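Local coordinates for protein maltose operon transcriptional repressor (Staphylococcus aureus subsp. aureus Mu50, PDB 3HCW) that probably represses transcription of the maltose operon by binding DNA, the crystallised C-terminal fragment having the periplasmic binding protein-like fold that usually senses a small effector, at residues Glu59-Ile64 with Ile88-Pro93; Thr123-Glu128 with Leu279-Ser284. One frame throughout, in Å; residues are numbered along the deposited sequence.

Contact 1. Residues Glu59-Ile64 with Ile88-Pro93; sequences EVYKMI and IDESMP
The Tyr61 ring presents its CE1 corner to the carboxylate of Glu90. Oxygen OE1 lies at the ring edge, in the ring plane, 3.3 Å from CE1; the second oxygen, OE2, is also 3.3 Å from CE1 but approaches obliquely. Ring and carboxylate planes are inclined at 64°, so the groups are not stacked. The phenol OH of Tyr61 remains 4.1 Å from Glu90 OE1, and no hydrogen bond spans the two segments. What joins them is a carboxylate against an aromatic C-H edge, where the positive rim of the ring would probably be mildly attractive to the anion.

Torsions on both sides place the groups there. Tyr61 holds CG on the far side of CB from the backbone N (chi1 -173°), which swings the ring outward from the helix and brings CE1 to the carboxylate, while the Glu90 chain bends at chi2 (-130°); the Glu90 and Tyr61 side chains cross at about a right angle. Glu90 OE2 also reaches Ile64, with CG2 3.5 Å away, so one oxygen is wedged between the ring and an aliphatic branch. Next to this polar part the contact turns apolar: Ile64 CD1 packs at 3.8 Å on Met92 CG, and the same methionine methylene lies 4.0 Å from Ile64 CG2. The two side chains run past each other in opposite directions.

Ile64, buried, directs its side chain from helix 53-65 against the turn that follows helix 82-89, where Glu90 is the first residue to leave helical geometry. Ile64 and Met92 both rest on Phe72 of strand 71-74, and Ile64 also touches Leu87, as Tyr61 does Met86, both on helix 82-89. That helix is the crossover of the beta-alpha-beta unit linking parallel neighbours 71-74 and 94-97, with helix 53-65 packed beside it.

Contact 2. Residues Thr123-Glu128 with Leu279-Ser284; sequences TRHVIE and LKIRKS
His125 reaches out from its helix with CG opposite the backbone N (chi1 163°), an extended setting that carries the imidazole across to Leu279 and Ile281. Leu279 adopts the same kind of first torsion (175°), which brings its branched end over, and chi2 (68°) turns the CD2 methyl to the base of the histidine: CD2 is 3.8 Å from His125 CB and also 3.8 Å from His125 CG. These two side chains cross at about a right angle. Farther along the ring, Ile281 meets the outer end, its CG1 and CD1 each 3.6 Å from His125 CE1 and its CG2 3.7 Å from the same carbon. Leu279 CD2 and Ile281 CG1 lie oblique to the ring plane.

The contact joins helix 115-129 to the end of strand 272-280 and the residue just past it in a periplasmic binding protein-like fold, where strand 272-280 pairs antiparallel with 241-244; Lys280 shares backbone hydrogen bonds with Cys242 of that strand. Thr241, at its start, touches both His125 and Leu279. No hydrogen bond crosses the two segments, so their contact is van der Waals in character. The polar tip of the buried histidine is served from just beyond Ser284: NE2 is hydrogen-bonded to Thr285 OG1, which helps fix the ring's rotation.

From the N terminus, after two strands and two helices, the chain reaches helix 53-65, passes through strand 71-74 and helix 82-89, and closes contact 1 just before strand 94-97, an excursion of 23 residues within one lobe. Contact 2 opens later, on helix 115-129, and closes only after about 150 residues, at the end of strand 272-280, so it encloses most of the second lobe. The contacts are in series, neither nested nor crossed. Contacts 1 and 2 lie on opposite sides of the chain's centre, their centres about 43 Å apart. Contact 1 ties helix 53-65 to the turn between helix 82-89 and strand 94-97; contact 2 joins the other lobe's first helix to the returning C-terminal strand.

Contact 1. Residues Glu59-Ile64 with Ile88-Pro93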
loop_
_atom_site.group_PDB
_atom_site.type_symbol
_atom_site.label_atom_id
_atom_site.label_comp_id
_atom_site.label_asym_id
_atom_site.label_seq_id
_atom_site.Cartn_x
_atom_site.Cartn_y
_atom_site.Cartn_z
ATOM N N GLU A 59 15.147 20.192 6.018
ATOM C CA GLU A 59 13.794 20.232 6.567
ATOM C C GLU A 59 13.673 19.764 8.020
ATOM O O GLU A 59 12.758 20.190 8.728
ATOM C CB GLU A 59 12.783 19.543 5.639
ATOM C CG GLU A 59 12.450 18.096 5.916
ATOM C CD GLU A 59 10.977 17.817 5.683
ATOM O OE1 GLU A 59 10.636 16.971 4.833
ATOM O OE2 GLU A 59 10.147 18.468 6.345
ATOM N N VAL A 60 14.594 18.912 8.466
ATOM C CA VAL A 60 14.642 18.531 9.876
ATOM C C VAL A 60 15.251 19.674 10.686
ATOM O O VAL A 60 14.770 19.976 11.777
ATOM C CB VAL A 60 15.384 17.190 10.108
ATOM C CG1 VAL A 60 15.734 16.992 11.590
ATOM C CG2 VAL A 60 14.538 16.021 9.595
ATOM N N TYR A 61 16.278 20.326 10.135
ATOM C CA TYR A 61 16.894 21.489 10.789
ATOM C C TYR A 61 15.910 22.648 10.965
ATOM O O TYR A 61 15.962 23.354 11.974
ATOM C CB TYR A 61 18.150 21.970 10.051
ATOM C CG TYR A 61 18.897 23.060 10.787
ATOM C CD1 TYR A 61 19.671 22.766 11.908
ATOM C CD2 TYR A 61 18.819 24.390 10.370
ATOM C CE1 TYR A 61 20.354 23.764 12.594
ATOM C CE2 TYR A 61 19.494 25.393 11.049
ATOM C CZ TYR A 61 20.263 25.075 12.158
ATOM O OH TYR A 61 20.940 26.066 12.835
ATOM N N LYS A 62 15.032 22.831 9.978
ATOM C CA LYS A 62 13.934 23.790 10.066
ATOM C C LYS A 62 13.046 23.467 11.266
ATOM O O LYS A 62 12.783 24.347 12.083
ATOM C CB LYS A 62 13.123 23.816 8.767
ATOM C CG LYS A 62 12.071 24.930 8.692
ATOM C CD LYS A 62 11.718 25.300 7.244
ATOM C CE LYS A 62 11.023 24.164 6.491
ATOM N NZ LYS A 62 9.622 23.935 6.953
ATOM N N MET A 63 12.632 22.202 11.387
ATOM C CA MET A 63 11.866 21.724 12.551
ATOM C C MET A 63 12.557 21.949 13.910
ATOM O O MET A 63 11.876 22.189 14.910
ATOM C CB MET A 63 11.475 20.252 12.386
ATOM C CG MET A 63 10.540 19.985 11.213
ATOM S SD MET A 63 10.517 18.263 10.664
ATOM C CE MET A 63 9.395 17.547 11.857
ATOM N N ILE A 64 13.892 21.878 13.946
ATOM C CA ILE A 64 14.650 22.186 15.172
ATOM C C ILE A 64 14.592 23.681 15.472
ATOM O O ILE A 64 14.130 24.095 16.542
ATOM C CB ILE A 64 16.182 21.826 15.104
ATOM C CG1 ILE A 64 16.486 20.524 14.339
ATOM C CG2 ILE A 64 16.813 21.852 16.514
ATOM C CD1 ILE A 64 15.931 19.253 14.918
ATOM N N ILE A 88 21.717 14.966 17.775
ATOM C CA ILE A 88 22.694 14.819 18.855
ATOM C C ILE A 88 23.381 16.157 19.143
ATOM O O ILE A 88 23.495 16.560 20.308
ATOM C CB ILE A 88 23.709 13.675 18.558
ATOM C CG1 ILE A 88 23.030 12.315 18.774
ATOM C CG2 ILE A 88 24.965 13.785 19.440
ATOM C CD1 ILE A 88 23.722 11.144 18.103
ATOM N N ASP A 89 23.807 16.843 18.079
ATOM C CA ASP A 89 24.423 18.176 18.180
ATOM C C ASP A 89 23.490 19.208 18.816
ATOM O O ASP A 89 23.909 19.991 19.674
ATOM C CB ASP A 89 24.862 18.680 16.797
ATOM C CG ASP A 89 26.097 17.965 16.270
ATOM O OD1 ASP A 89 26.144 17.686 15.050
ATOM O OD2 ASP A 89 27.020 17.685 17.068
ATOM N N GLU A 90 22.223 19.185 18.405
ATOM C CA GLU A 90 21.261 20.207 18.803
ATOM C C GLU A 90 20.330 19.753 19.932
ATOM O O GLU A 90 19.227 20.285 20.092
ATOM C CB GLU A 90 20.490 20.712 17.581
ATOM C CG GLU A 90 21.403 21.002 16.388
ATOM C CD GLU A 90 21.181 22.365 15.765
ATOM O OE1 GLU A 90 22.170 22.951 15.274
ATOM O OE2 GLU A 90 20.029 22.851 15.761
ATOM N N SER A 91 20.803 18.766 20.700
ATOM C CA SER A 91 20.189 18.281 21.951
ATOM C C SER A 91 18.710 17.856 21.915
ATOM O O SER A 91 18.022 17.908 22.941
ATOM C CB SER A 91 20.433 19.278 23.089
ATOM O OG SER A 91 21.760 19.175 23.565
ATOM N N MET A 92 18.237 17.421 20.749
ATOM C CA MET A 92 16.846 17.001 20.591
ATOM C C MET A 92 16.639 15.564 21.070
ATOM O O MET A 92 17.393 14.677 20.676
ATOM C CB MET A 92 16.399 17.138 19.132
ATOM C CG MET A 92 16.210 18.577 18.646
ATOM S SD MET A 92 15.061 19.561 19.635
ATOM C CE MET A 92 13.520 18.640 19.486
ATOM N N PRO A 93 15.626 15.335 21.930
ATOM C CA PRO A 93 15.263 13.979 22.360
ATOM C C PRO A 93 14.752 13.178 21.172
ATOM O O PRO A 93 14.020 13.728 20.340
ATOM C CB PRO A 93 14.115 14.218 23.351
ATOM C CG PRO A 93 14.266 15.635 23.784
ATOM C CD PRO A 93 14.758 16.346 22.562
#

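Contact 2. Residues Thr123-Glu128 with Leu279-Ser284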
loop_
_atom_site.group_PDB
_atom_site.type_symbol
_atom_site.label_atom_id
_atom_site.label_comp_id
_atom_site.label_asym_id
_atom_site.label_seq_id
_atom_site.Cartn_x
_atom_site.Cartn_y
_atom_site.Cartn_z
ATOM N N THR A 123 15.362 -18.445 6.197
ATOM C CA THR A 123 16.333 -19.225 5.429
ATOM C C THR A 123 16.263 -20.703 5.831
ATOM O O THR A 123 16.323 -21.565 4.974
ATOM C CB THR A 123 17.809 -18.698 5.567
ATOM O OG1 THR A 123 17.862 -17.278 5.341
ATOM C CG2 THR A 123 18.725 -19.382 4.556
ATOM N N ARG A 124 16.135 -20.985 7.128
ATOM C CA ARG A 124 15.997 -22.368 7.623
ATOM C C ARG A 124 14.780 -23.068 7.033
ATOM O O ARG A 124 14.878 -24.211 6.591
ATOM C CB ARG A 124 15.898 -22.406 9.157
ATOM C CG ARG A 124 17.109 -22.979 9.872
ATOM C CD ARG A 124 17.216 -24.491 9.665
ATOM N NE ARG A 124 16.484 -25.269 10.663
ATOM C CZ ARG A 124 16.291 -26.588 10.604
ATOM N NH1 ARG A 124 16.763 -27.299 9.586
ATOM N NH2 ARG A 124 15.614 -27.202 11.566
ATOM N N HIS A 125 13.648 -22.367 7.025
ATOM C CA HIS A 125 12.384 -22.908 6.503
ATOM C C HIS A 125 12.459 -23.373 5.051
ATOM O O HIS A 125 11.938 -24.456 4.716
ATOM C CB HIS A 125 11.246 -21.896 6.665
ATOM C CG HIS A 125 10.048 -22.202 5.823
ATOM N ND1 HIS A 125 9.164 -23.214 6.129
ATOM C CD2 HIS A 125 9.595 -21.639 4.678
ATOM C CE1 HIS A 125 8.215 -23.260 5.213
ATOM N NE2 HIS A 125 8.455 -22.318 4.318
ATOM N N VAL A 126 13.096 -22.567 4.192
ATOM C CA VAL A 126 13.233 -22.957 2.784
ATOM C C VAL A 126 14.131 -24.182 2.630
ATOM O O VAL A 126 13.866 -25.043 1.786
ATOM C CB VAL A 126 13.614 -21.781 1.811
ATOM C CG1 VAL A 126 12.642 -20.633 1.964
ATOM C CG2 VAL A 126 15.033 -21.291 2.012
ATOM N N ILE A 127 15.145 -24.285 3.491
ATOM C CA ILE A 127 16.052 -25.443 3.503
ATOM C C ILE A 127 15.309 -26.702 3.945
ATOM O O ILE A 127 15.494 -27.768 3.362
ATOM C CB ILE A 127 17.318 -25.155 4.342
ATOM C CG1 ILE A 127 18.150 -24.067 3.644
ATOM C CG2 ILE A 127 18.136 -26.423 4.583
ATOM C CD1 ILE A 127 19.469 -23.718 4.339
ATOM N N GLU A 128 14.424 -26.545 4.931
ATOM C CA GLU A 128 13.553 -27.625 5.411
ATOM C C GLU A 128 12.630 -28.194 4.332
ATOM O O GLU A 128 12.226 -29.348 4.422
ATOM C CB GLU A 128 12.729 -27.177 6.624
ATOM C CG GLU A 128 13.550 -27.010 7.904
ATOM C CD GLU A 128 12.761 -26.394 9.063
ATOM O OE1 GLU A 128 11.978 -25.446 8.836
ATOM O OE2 GLU A 128 12.942 -26.851 10.212
ATOM N N LEU A 279 7.168 -16.166 11.160
ATOM C CA LEU A 279 7.059 -16.801 9.859
ATOM C C LEU A 279 5.602 -17.155 9.553
ATOM O O LEU A 279 4.919 -17.757 10.380
ATOM C CB LEU A 279 7.942 -18.059 9.810
ATOM C CG LEU A 279 7.877 -18.941 8.549
ATOM C CD1 LEU A 279 8.472 -18.231 7.359
ATOM C CD2 LEU A 279 8.576 -20.257 8.782
ATOM N N LYS A 280 5.142 -16.732 8.377
ATOM C CA LYS A 280 3.842 -17.108 7.817
ATOM C C LYS A 280 4.109 -17.916 6.545
ATOM O O LYS A 280 4.543 -17.354 5.533
ATOM C CB LYS A 280 3.010 -15.865 7.451
ATOM C CG LYS A 280 2.739 -14.859 8.574
ATOM C CD LYS A 280 1.424 -15.158 9.292
ATOM C CE LYS A 280 0.893 -13.941 10.044
ATOM N NZ LYS A 280 1.818 -13.481 11.122
ATOM N N ILE A 281 3.853 -19.224 6.600
ATOM C CA ILE A 281 4.088 -20.127 5.467
ATOM C C ILE A 281 2.929 -20.080 4.487
ATOM O O ILE A 281 1.767 -20.232 4.873
ATOM C CB ILE A 281 4.318 -21.575 5.935
ATOM C CG1 ILE A 281 5.472 -21.612 6.949
ATOM C CG2 ILE A 281 4.591 -22.502 4.735
ATOM C CD1 ILE A 281 5.599 -22.931 7.731
ATOM N N ARG A 282 3.244 -19.839 3.217
ATOM C CA ARG A 282 2.221 -19.792 2.172
ATOM C C ARG A 282 2.641 -20.674 0.988
ATOM O O ARG A 282 3.600 -21.435 1.094
ATOM C CB ARG A 282 1.941 -18.339 1.748
ATOM C CG ARG A 282 1.381 -17.447 2.866
ATOM C CD ARG A 282 0.532 -16.291 2.333
ATOM N NE ARG A 282 0.019 -15.465 3.436
ATOM C CZ ARG A 282 0.701 -14.467 4.005
ATOM N NH1 ARG A 282 1.918 -14.144 3.565
ATOM N NH2 ARG A 282 0.172 -13.793 5.015
ATOM N N LYS A 283 1.936 -20.554 -0.137
ATOM C CA LYS A 283 2.135 -21.428 -1.302
ATOM C C LYS A 283 3.557 -21.371 -1.911
ATOM O O LYS A 283 4.071 -22.388 -2.385
ATOM C CB LYS A 283 1.040 -21.138 -2.354
ATOM C CG LYS A 283 1.293 -21.648 -3.789
ATOM C CD LYS A 283 1.180 -23.176 -3.928
ATOM C CE LYS A 283 -0.254 -23.631 -4.140
ATOM N NZ LYS A 283 -0.357 -25.116 -4.187
ATOM N N SER A 284 4.212 -20.213 -1.833
ATOM C CA SER A 284 5.481 -20.008 -2.535
ATOM C C SER A 284 6.666 -20.807 -1.987
ATOM O O SER A 284 7.699 -20.880 -2.631
ATOM C CB SER A 284 5.826 -18.528 -2.598
ATOM O OG SER A 284 6.188 -18.042 -1.324
#